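Local coordinates for putative uncharacterized protein (Pseudomonas phage 201phi2-1, PDB 3R4V), which is of unknown function but belongs to the phage tubulin-like family and carries guanosine-5'-diphosphate in a nucleotide pocket of its tubulin-type fold, at residues A[118-123]-A[128-133]; A[86-91]-A[98-103]; A[31-36]-A[92-97]. One frame throughout, in Å; residues are numbered along the deposited sequence. Where two conformers were deposited one is given.

Contact 1 (A[118-123]-A[128-133]). With GDP (guanosine-5'-diphosphate), chain B.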
loop_
_atom_site.group_PDB
_atom_site.type_symbol
_atom_site.label_atom_id
_atom_site.label_comp_id
_atom_site.label_asym_id
_atom_site.label_seq_id
_atom_site.Cartn_x
_atom_site.Cartn_y
_atom_site.Cartn_z
ATOM N N VAL A 118 -0.230 -3.507 3.307
ATOM C CA VAL A 118 -0.200 -4.790 4.007
ATOM C C VAL A 118 -1.466 -4.974 4.845
ATOM O O VAL A 118 -1.857 -4.084 5.607
ATOM C CB VAL A 118 1.043 -4.885 4.919
ATOM C CG1 VAL A 118 0.947 -6.075 5.867
ATOM C CG2 VAL A 118 2.304 -4.986 4.087
ATOM N N GLY A 119 -2.098 -6.133 4.713
ATOM C CA GLY A 119 -3.230 -6.494 5.550
ATOM C C GLY A 119 -2.741 -7.147 6.836
ATOM O O GLY A 119 -2.363 -8.327 6.847
ATOM N N ALA A 120 -2.756 -6.386 7.925
ATOM C CA ALA A 120 -2.238 -6.871 9.205
ATOM C C ALA A 120 -3.303 -7.699 9.908
ATOM O O ALA A 120 -4.485 -7.351 9.882
ATOM C CB ALA A 120 -1.824 -5.693 10.086
ATOM N N MET A 121 -2.895 -8.779 10.568
ATOM C CA MET A 121 -3.873 -9.776 10.984
ATOM C C MET A 121 -3.767 -10.191 12.449
ATOM O O MET A 121 -4.463 -11.112 12.870
ATOM C CB MET A 121 -3.759 -11.030 10.103
ATOM C CG MET A 121 -3.857 -10.788 8.606
ATOM S SD MET A 121 -5.489 -10.224 8.117
ATOM C CE MET A 121 -5.282 -10.102 6.340
ATOM N N GLU A 122 -2.915 -9.522 13.220
ATOM C CA GLU A 122 -2.630 -9.956 14.592
ATOM C C GLU A 122 -3.829 -9.924 15.545
ATOM O O GLU A 122 -3.995 -10.813 16.385
ATOM C CB GLU A 122 -1.516 -9.097 15.207
ATOM C CG GLU A 122 -0.152 -9.206 14.560
ATOM C CD GLU A 122 0.895 -8.397 15.317
ATOM O OE1 GLU A 122 0.522 -7.726 16.306
ATOM O OE2 GLU A 122 2.087 -8.430 14.931
ATOM N N SER A 123 -4.646 -8.883 15.432
ATOM C CA SER A 123 -5.584 -8.537 16.495
ATOM C C SER A 123 -6.834 -7.904 15.907
ATOM O O SER A 123 -6.844 -7.541 14.740
ATOM C CB SER A 123 -4.930 -7.516 17.420
ATOM O OG SER A 123 -4.572 -6.365 16.670
ATOM N N GLY A 128 -9.648 -4.047 12.403
ATOM C CA GLY A 128 -10.449 -2.836 12.333
ATOM C C GLY A 128 -9.736 -1.742 11.566
ATOM O O GLY A 128 -10.334 -1.048 10.755
ATOM N N ASN A 129 -8.444 -1.589 11.813
ATOM C CA ASN A 129 -7.676 -0.596 11.085
ATOM C C ASN A 129 -7.608 -0.914 9.594
ATOM O O ASN A 129 -7.712 -0.012 8.768
ATOM C CB ASN A 129 -6.278 -0.419 11.684
ATOM C CG ASN A 129 -6.303 0.375 12.979
ATOM O OD1 ASN A 129 -7.274 1.077 13.266
ATOM N ND2 ASN A 129 -5.231 0.280 13.760
ATOM N N ASP A 130 -7.452 -2.196 9.265
ATOM C CA ASP A 130 -7.382 -2.625 7.869
ATOM C C ASP A 130 -8.647 -2.178 7.152
ATOM O O ASP A 130 -8.584 -1.591 6.072
ATOM C CB ASP A 130 -7.325 -4.137 7.733
ATOM C CG ASP A 130 -6.018 -4.742 8.201
ATOM O OD1 ASP A 130 -4.970 -4.064 8.206
ATOM O OD2 ASP A 130 -6.066 -5.939 8.547
ATOM N N ILE A 131 -9.792 -2.455 7.775
ATOM C CA ILE A 131 -11.091 -2.084 7.213
ATOM C C ILE A 131 -11.221 -0.578 7.017
ATOM O O ILE A 131 -11.579 -0.110 5.935
ATOM C CB ILE A 131 -12.239 -2.546 8.103
ATOM C CG1 ILE A 131 -12.297 -4.073 8.133
ATOM C CG2 ILE A 131 -13.556 -1.959 7.607
ATOM C CD1 ILE A 131 -13.096 -4.615 9.298
ATOM N N ASP A 132 -10.936 0.187 8.072
ATOM C CA ASP A 132 -11.076 1.640 7.994
ATOM C C ASP A 132 -10.112 2.242 6.966
ATOM O O ASP A 132 -10.454 3.190 6.289
ATOM C CB ASP A 132 -10.895 2.314 9.357
ATOM C CG ASP A 132 -11.982 1.950 10.345
ATOM O OD1 ASP A 132 -13.073 1.500 9.921
ATOM O OD2 ASP A 132 -11.740 2.134 11.555
ATOM N N THR A 133 -8.919 1.676 6.831
ATOM C CA THR A 133 -7.957 2.207 5.869
ATOM C C THR A 133 -8.352 1.874 4.419
ATOM O O THR A 133 -8.218 2.726 3.524
ATOM C CB THR A 133 -6.534 1.752 6.203
ATOM O OG1 THR A 133 -6.267 2.079 7.574
ATOM C CG2 THR A 133 -5.532 2.479 5.331
HETATM P PB GDP B . 2.487 1.916 12.259
HETATM O O1B GDP B . 3.915 2.331 12.530
HETATM O O2B GDP B . 2.131 2.340 10.859
HETATM O O3B GDP B . 1.554 2.539 13.291
HETATM O O3A GDP B . 2.345 0.332 12.427
HETATM P PA GDP B . 3.320 -0.787 11.807
HETATM O O1A GDP B . 4.704 -0.783 12.436
HETATM O O2A GDP B . 3.385 -0.670 10.311
HETATM O "O5'" GDP B . 2.548 -2.087 12.262
HETATM C "C5'" GDP B . 1.168 -2.306 11.920
HETATM C "C4'" GDP B . 0.869 -3.800 11.861
HETATM O "O4'" GDP B . 1.503 -4.370 10.708
HETATM C "C3'" GDP B . 1.427 -4.574 13.045
HETATM O "O3'" GDP B . 0.450 -4.682 14.076
HETATM C "C2'" GDP B . 1.736 -5.931 12.452
HETATM O "O2'" GDP B . 0.555 -6.731 12.398
HETATM C "C1'" GDP B . 2.101 -5.641 11.014
HETATM N N9 GDP B . 3.549 -5.424 10.814
HETATM C C8 GDP B . 4.411 -4.768 11.630
HETATM N N7 GDP B . 5.654 -4.730 11.087
HETATM C C5 GDP B . 5.595 -5.346 9.885
HETATM C C6 GDP B . 6.534 -5.647 8.782
HETATM O O6 GDP B . 7.730 -5.300 8.851
HETATM N N1 GDP B . 6.057 -6.308 7.711
HETATM C C2 GDP B . 4.764 -6.693 7.616
HETATM N N2 GDP B . 4.330 -7.350 6.509
HETATM N N3 GDP B . 3.853 -6.444 8.586
HETATM C C4 GDP B . 4.206 -5.787 9.714
#
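At the C-terminal end of strand 113-119, in the beta-alpha-beta unit it makes with helix 124-144 and strand 148-154, the carboxylate of Asp130 reaches from the helix to the backbone of Ala120, just past the strand. Asp130 holds CG beside its own backbone N (chi1 -70°), which turns both oxygens onto the backbone of one residue. Ala120 N donates to Asp130 OD1 at 3.2 Å, arriving on the syn side and 24° out of the carboxylate plane. The other oxygen, Asp130 OD2, lies 2.5 Å from Ala120 O. Such a crossover is built from parallel strands, with the nucleotide at their C-terminal ends, and here the other side of residues 118-122 meets the ligand. Ala120 CB packs 3.5 Å from the ribose O2' of GDP, and Val118 CG1 comes within 3.7 Å of the guanine N2. Glu122 extends along the ribose, CG 3.4 Å from GDP O2', while its OE2 is bonded to Tyr161. Ser123 N-caps helix 124-144 through its hydroxyl and Asn126 N, and on the same helix Asp130 also touches Ile281 of helix 274-294.

Contact 2 (A[86-91]-A[98-103]). With GDP (guanosine-5'-diphosphate), chain B.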
loop_
_atom_site.group_PDB
_atom_site.type_symbol
_atom_site.label_atom_id
_atom_site.label_comp_id
_atom_site.label_asym_id
_atom_site.label_seq_id
_atom_site.Cartn_x
_atom_site.Cartn_y
_atom_site.Cartn_z
ATOM N N VAL A 86 3.708 4.214 -3.235
ATOM C CA VAL A 86 3.457 4.445 -1.810
ATOM C C VAL A 86 3.331 3.112 -1.068
ATOM O O VAL A 86 2.718 2.188 -1.579
ATOM C CB VAL A 86 2.159 5.199 -1.607
ATOM C CG1 VAL A 86 2.068 5.684 -0.155
ATOM C CG2 VAL A 86 2.070 6.364 -2.575
ATOM N N CYS A 87 3.888 3.013 0.134
ATOM C CA CYS A 87 3.930 1.725 0.818
ATOM C C CYS A 87 3.751 1.855 2.327
ATOM O O CYS A 87 4.456 2.614 2.982
ATOM C CB CYS A 87 5.258 1.010 0.502
ATOM S SG CYS A 87 5.528 -0.527 1.431
ATOM N N TYR A 88 2.805 1.107 2.874
ATOM C CA TYR A 88 2.535 1.163 4.301
ATOM C C TYR A 88 1.624 0.018 4.721
ATOM O O TYR A 88 1.027 -0.643 3.874
ATOM C CB TYR A 88 1.879 2.511 4.648
ATOM C CG TYR A 88 0.634 2.812 3.828
ATOM C CD1 TYR A 88 -0.621 2.492 4.314
ATOM C CD2 TYR A 88 0.720 3.433 2.580
ATOM C CE1 TYR A 88 -1.786 2.776 3.569
ATOM C CE2 TYR A 88 -0.438 3.721 1.837
ATOM C CZ TYR A 88 -1.673 3.386 2.345
ATOM O OH TYR A 88 -2.819 3.654 1.618
ATOM N N SER A 89 1.520 -0.209 6.031
ATOM C CA SER A 89 0.565 -1.159 6.578
ATOM C C SER A 89 -0.823 -0.534 6.747
ATOM O O SER A 89 -0.946 0.606 7.200
ATOM C CB SER A 89 1.051 -1.700 7.931
ATOM O OG SER A 89 0.153 -2.690 8.440
ATOM N N LEU A 90 -1.865 -1.293 6.405
ATOM C CA LEU A 90 -3.238 -0.858 6.623
ATOM C C LEU A 90 -3.635 -0.956 8.086
ATOM O O LEU A 90 -4.657 -0.396 8.482
ATOM C CB LEU A 90 -4.218 -1.716 5.830
ATOM C CG LEU A 90 -4.036 -1.797 4.326
ATOM C CD1 LEU A 90 -4.888 -2.924 3.776
ATOM C CD2 LEU A 90 -4.417 -0.446 3.715
ATOM N N GLY A 91 -2.847 -1.678 8.883
ATOM C CA GLY A 91 -3.323 -2.091 10.194
ATOM C C GLY A 91 -2.781 -1.386 11.425
ATOM O O GLY A 91 -3.249 -1.643 12.532
ATOM N N LEU A 98 -0.645 8.517 7.647
ATOM C CA LEU A 98 0.268 9.237 6.774
ATOM C C LEU A 98 0.151 8.791 5.308
ATOM O O LEU A 98 0.133 9.629 4.396
ATOM C CB LEU A 98 1.715 9.062 7.237
ATOM C CG LEU A 98 2.030 9.725 8.577
ATOM C CD1 LEU A 98 3.420 9.333 9.053
ATOM C CD2 LEU A 98 1.872 11.233 8.462
ATOM N N GLY A 99 0.099 7.478 5.091
ATOM C CA GLY A 99 0.057 6.913 3.741
ATOM C C GLY A 99 -1.114 7.476 2.939
ATOM O O GLY A 99 -0.925 8.081 1.882
ATOM N N PRO A 100 -2.338 7.292 3.445
ATOM C CA PRO A 100 -3.486 7.838 2.709
ATOM C C PRO A 100 -3.544 9.373 2.619
ATOM O O PRO A 100 -4.030 9.892 1.610
ATOM C CB PRO A 100 -4.687 7.272 3.469
ATOM C CG PRO A 100 -4.156 5.960 4.048
ATOM C CD PRO A 100 -2.749 6.322 4.476
ATOM N N LEU A 101 -3.088 10.099 3.636
ATOM C CA LEU A 101 -3.051 11.557 3.508
ATOM C C LEU A 101 -2.131 11.970 2.363
ATOM O O LEU A 101 -2.488 12.813 1.542
ATOM C CB LEU A 101 -2.621 12.235 4.810
ATOM C CG LEU A 101 -3.684 12.167 5.912
ATOM C CD1 LEU A 101 -3.082 12.680 7.205
ATOM C CD2 LEU A 101 -4.937 12.971 5.533
ATOM N N ILE A 102 -0.946 11.371 2.304
ATOM C CA ILE A 102 0.005 11.702 1.238
ATOM C C ILE A 102 -0.590 11.301 -0.115
ATOM O O ILE A 102 -0.440 12.018 -1.115
ATOM C CB ILE A 102 1.369 11.048 1.482
ATOM C CG1 ILE A 102 2.070 11.731 2.655
ATOM C CG2 ILE A 102 2.259 11.130 0.222
ATOM C CD1 ILE A 102 3.237 10.945 3.191
ATOM N N THR A 103 -1.299 10.176 -0.118
ATOM C CA THR A 103 -1.946 9.653 -1.325
ATOM C C THR A 103 -2.967 10.667 -1.842
ATOM O O THR A 103 -3.024 10.953 -3.038
ATOM C CB THR A 103 -2.624 8.310 -1.044
ATOM O OG1 THR A 103 -1.624 7.351 -0.677
ATOM C CG2 THR A 103 -3.365 7.798 -2.277
HETATM P PB GDP B . 2.487 1.916 12.259
HETATM O O1B GDP B . 3.915 2.331 12.530
HETATM O O2B GDP B . 2.131 2.340 10.859
HETATM O O3B GDP B . 1.554 2.539 13.291
HETATM O O3A GDP B . 2.345 0.332 12.427
HETATM P PA GDP B . 3.320 -0.787 11.807
HETATM O O1A GDP B . 4.704 -0.783 12.436
HETATM O O2A GDP B . 3.385 -0.670 10.311
HETATM O "O5'" GDP B . 2.548 -2.087 12.262
HETATM C "C5'" GDP B . 1.168 -2.306 11.920
HETATM C "C4'" GDP B . 0.869 -3.800 11.861
HETATM O "O4'" GDP B . 1.503 -4.370 10.708
HETATM C "C3'" GDP B . 1.427 -4.574 13.045
HETATM O "O3'" GDP B . 0.450 -4.682 14.076
HETATM C "C2'" GDP B . 1.736 -5.931 12.452
HETATM O "O2'" GDP B . 0.555 -6.731 12.398
HETATM C "C1'" GDP B . 2.101 -5.641 11.014
HETATM N N9 GDP B . 3.549 -5.424 10.814
HETATM C C8 GDP B . 4.411 -4.768 11.630
HETATM N N7 GDP B . 5.654 -4.730 11.087
HETATM C C5 GDP B . 5.595 -5.346 9.885
HETATM C C6 GDP B . 6.534 -5.647 8.782
HETATM O O6 GDP B . 7.730 -5.300 8.851
HETATM N N1 GDP B . 6.057 -6.308 7.711
HETATM C C2 GDP B . 4.764 -6.693 7.616
HETATM N N2 GDP B . 4.330 -7.350 6.509
HETATM N N3 GDP B . 3.853 -6.444 8.586
HETATM C C4 GDP B . 4.206 -5.787 9.714
HETATM O O HOH W 1 -2.250 4.635 -0.907
#
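The ring of Tyr88 lies against the backbone of Gly99, whose CA sits over one face, offset toward the rim, in a CH-pi contact 3.9 Å from the ring centroid and 20° off the normal. Beside it Pro100 approaches more obliquely: its CD makes a second, off-centre CH-pi contact, 4.2 Å from the Tyr88 centroid, and its CG reaches Tyr88 OH at 3.6 Å. The ring is brought there by a chi1 of 54°, which puts CG between the backbone N and the carbonyl carbon. At the far edge, in the ring plane, a water lies 2.8 Å from Tyr88 OH and donates to Thr103 OG1. That hydroxyl passes its own proton back one helical turn to Gly99 O at 2.8 Å, from above the carbonyl plane, so the carbonyl serves both OG1 and the backbone N of Thr103. Val86 CG1 crosses Thr103 at a slant, 4.1 Å from its OG1.

These residues join strand 84-89 to helix 95-108, the first strand and the helix of a beta-alpha-beta unit completed by strand 113-119. The two short segments run nearly antiparallel, at 152°, and their axes approach to 8.7 Å, a closeness that goes with a glycine backbone facing the ring. The helix is kinked at Pro100, whose N has no bond to the preceding turn. Farther out, Leu137 of helix 124-144 and Val117 of strand 113-119 pack on Tyr88, while Thr136 touches Pro100. At the strand end Ser89 OG donates to GDP O4' at 3.1 Å and accepts from Gly91 N, an ST turn at the entry to the glycine-rich loop.

Contact 3 (A[31-36]-A[92-97]). With GDP (guanosine-5'-diphosphate), chain B.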
loop_
_atom_site.group_PDB
_atom_site.type_symbol
_atom_site.label_atom_id
_atom_site.label_comp_id
_atom_site.label_asym_id
_atom_site.label_seq_id
_atom_site.Cartn_x
_atom_site.Cartn_y
_atom_site.Cartn_z
ATOM N N PHE A 31 8.438 8.330 6.009
ATOM C CA PHE A 31 7.741 9.146 6.997
ATOM C C PHE A 31 7.221 8.288 8.148
ATOM O O PHE A 31 6.732 7.178 7.935
ATOM C CB PHE A 31 6.567 9.882 6.334
ATOM C CG PHE A 31 6.977 10.728 5.170
ATOM C CD1 PHE A 31 6.982 10.208 3.887
ATOM C CD2 PHE A 31 7.406 12.031 5.362
ATOM C CE1 PHE A 31 7.387 10.977 2.809
ATOM C CE2 PHE A 31 7.816 12.807 4.293
ATOM C CZ PHE A 31 7.807 12.278 3.010
ATOM N N ASP A 32 7.328 8.810 9.364
ATOM C CA ASP A 32 6.785 8.144 10.541
ATOM C C ASP A 32 6.540 9.180 11.627
ATOM O O ASP A 32 6.889 10.354 11.477
ATOM C CB ASP A 32 7.740 7.053 11.053
ATOM C CG ASP A 32 7.007 5.878 11.704
ATOM O OD1 ASP A 32 7.641 4.821 11.901
ATOM O OD2 ASP A 32 5.797 5.997 12.010
ATOM N N THR A 33 5.941 8.730 12.723
ATOM C CA THR A 33 5.567 9.606 13.826
ATOM C C THR A 33 6.576 9.542 14.965
ATOM O O THR A 33 6.543 10.358 15.892
ATOM C CB THR A 33 4.179 9.232 14.346
ATOM O OG1 THR A 33 4.139 7.824 14.604
ATOM C CG2 THR A 33 3.118 9.581 13.302
ATOM N N CYS A 34 7.463 8.553 14.896
ATOM C CA CYS A 34 8.579 8.468 15.838
ATOM C C CYS A 34 9.727 7.734 15.163
ATOM O O CYS A 34 9.713 7.556 13.949
ATOM C CB CYS A 34 8.173 7.780 17.145
ATOM S SG CYS A 34 9.298 8.094 18.535
ATOM N N ASP A 35 10.734 7.339 15.937
ATOM C CA ASP A 35 11.925 6.719 15.358
ATOM C C ASP A 35 12.110 5.246 15.730
ATOM O O ASP A 35 13.220 4.718 15.638
ATOM C CB ASP A 35 13.185 7.525 15.727
ATOM C CG ASP A 35 13.513 7.479 17.220
ATOM O OD1 ASP A 35 12.665 7.039 18.026
ATOM O OD2 ASP A 35 14.634 7.900 17.589
ATOM N N LYS A 36 11.033 4.585 16.138
ATOM C CA LYS A 36 11.123 3.202 16.606
ATOM C C LYS A 36 11.665 2.263 15.531
ATOM O O LYS A 36 12.279 1.238 15.837
ATOM C CB LYS A 36 9.763 2.709 17.109
ATOM C CG LYS A 36 9.145 3.600 18.173
ATOM C CD LYS A 36 7.923 2.959 18.815
ATOM C CE LYS A 36 7.091 3.991 19.569
ATOM N NZ LYS A 36 7.897 4.764 20.556
ATOM N N GLY A 92 -1.809 -0.502 11.247
ATOM C CA GLY A 92 -1.262 0.257 12.365
ATOM C C GLY A 92 -1.936 1.618 12.472
ATOM O O GLY A 92 -3.014 1.828 11.909
ATOM N N GLY A 93 -1.292 2.541 13.176
ATOM C CA GLY A 93 -1.870 3.842 13.451
ATOM C C GLY A 93 -1.243 4.967 12.651
ATOM O O GLY A 93 -1.909 5.959 12.358
ATOM N N SER A 94 0.029 4.810 12.284
ATOM C CA SER A 94 0.793 5.889 11.652
ATOM C C SER A 94 0.881 5.773 10.132
ATOM O O SER A 94 0.555 6.729 9.410
ATOM C CB SER A 94 2.201 5.986 12.250
ATOM O OG SER A 94 2.138 6.342 13.619
ATOM N N GLY A 95 1.329 4.613 9.650
ATOM C CA GLY A 95 1.386 4.362 8.222
ATOM C C GLY A 95 0.016 4.490 7.589
ATOM O O GLY A 95 -0.123 5.066 6.508
ATOM N N SER A 96 -1.003 3.970 8.268
ATOM C CA SER A 96 -2.343 3.923 7.696
ATOM C C SER A 96 -3.045 5.285 7.740
ATOM O O SER A 96 -4.192 5.397 7.312
ATOM C CB SER A 96 -3.193 2.891 8.422
ATOM O OG SER A 96 -3.449 3.338 9.756
ATOM N N VAL A 97 -2.363 6.282 8.297
ATOM C CA VAL A 97 -2.836 7.669 8.312
ATOM C C VAL A 97 -1.960 8.542 7.421
ATOM O O VAL A 97 -2.462 9.211 6.517
ATOM C CB VAL A 97 -2.910 8.234 9.743
ATOM C CG1 VAL A 97 -3.130 9.740 9.712
ATOM C CG2 VAL A 97 -4.040 7.544 10.500
HETATM P PB GDP B . 2.487 1.916 12.259
HETATM O O1B GDP B . 3.915 2.331 12.530
HETATM O O2B GDP B . 2.131 2.340 10.859
HETATM O O3B GDP B . 1.554 2.539 13.291
HETATM O O3A GDP B . 2.345 0.332 12.427
HETATM P PA GDP B . 3.320 -0.787 11.807
HETATM O O1A GDP B . 4.704 -0.783 12.436
HETATM O O2A GDP B . 3.385 -0.670 10.311
HETATM O "O5'" GDP B . 2.548 -2.087 12.262
HETATM C "C5'" GDP B . 1.168 -2.306 11.920
HETATM C "C4'" GDP B . 0.869 -3.800 11.861
HETATM O "O4'" GDP B . 1.503 -4.370 10.708
HETATM C "C3'" GDP B . 1.427 -4.574 13.045
HETATM O "O3'" GDP B . 0.450 -4.682 14.076
HETATM C "C2'" GDP B . 1.736 -5.931 12.452
HETATM O "O2'" GDP B . 0.555 -6.731 12.398
HETATM C "C1'" GDP B . 2.101 -5.641 11.014
HETATM N N9 GDP B . 3.549 -5.424 10.814
HETATM C C8 GDP B . 4.411 -4.768 11.630
HETATM N N7 GDP B . 5.654 -4.730 11.087
HETATM C C5 GDP B . 5.595 -5.346 9.885
HETATM C C6 GDP B . 6.534 -5.647 8.782
HETATM O O6 GDP B . 7.730 -5.300 8.851
HETATM N N1 GDP B . 6.057 -6.308 7.711
HETATM C C2 GDP B . 4.764 -6.693 7.616
HETATM N N2 GDP B . 4.330 -7.350 6.509
HETATM N N3 GDP B . 3.853 -6.444 8.586
HETATM C C4 GDP B . 4.206 -5.787 9.714
#
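Thr33 and Ser94 meet through their hydroxyls because each torsion swings its oxygen across the gap: Thr33 OG1 stands between the backbone N and the carbonyl carbon (chi1 51°), and Ser94 OG lies anti to the carbonyl carbon (chi1 -64°). The two oxygens, Thr33 OG1 and Ser94 OG, form a hydrogen bond of 2.7 Å in which either may donate. Thr33 CG2 flanks the same serine oxygen, and from Asp32, the last residue of the strand, OD2 comes to 3.6 Å from Ser94 CB. That carboxylate is steadied by the next peptide: Thr33 N donates to Asp32 OD2 at 2.8 Å, on the anti side and 34° out of its plane. The side chain of Asp32 is also about 4 Å from a bound magnesium ion.

Residues 91-96, Gly-Gly-Gly-Ser-Gly-Ser, form the glycine-rich phosphate loop that marks tubulin and FtsZ relatives. Its backbone grips the beta phosphate of GDP with three N-H groups: Gly93 N and Ser94 N both donate to O3B, the latter at 2.9 Å, and Gly95 N donates to O2B at 2.7 Å. Within the loop Ser96 OG donates to Gly92 O at 2.7 Å, linking Ser96 back to Gly92.

The loop leads into helix 95-108. Helix 60-67 packs on both, with Ile63 on Ser94 and Arg60 and Leu64 on Val97, while strand 46-49, next to strand 28-32 in the sheet, sets Leu49 against Asp32.

In the fold
All three contacts are buried and all reach the one mixed sheet and GDP, but at different places. Contact 2 lies deepest, its centre about 6 Å from the centre of the chain, and is mostly apolar, an aromatic ring on a helix backbone with a single water bridge. Contacts 1 and 3 lie farther out and are polar: a carboxylate on a residue's backbone beside the ribose, and a hydroxyl pair beside the phosphates. Contacts 2 and 3 share helix 95-108, whose next strand, 113-119, carries contact 1. Leu90 N bonds to Val118 O where contacts 1 and 2 adjoin, and Asn129 ND2 bonds to Gly91 O, linking helix 124-144 to the start of the phosphate loop.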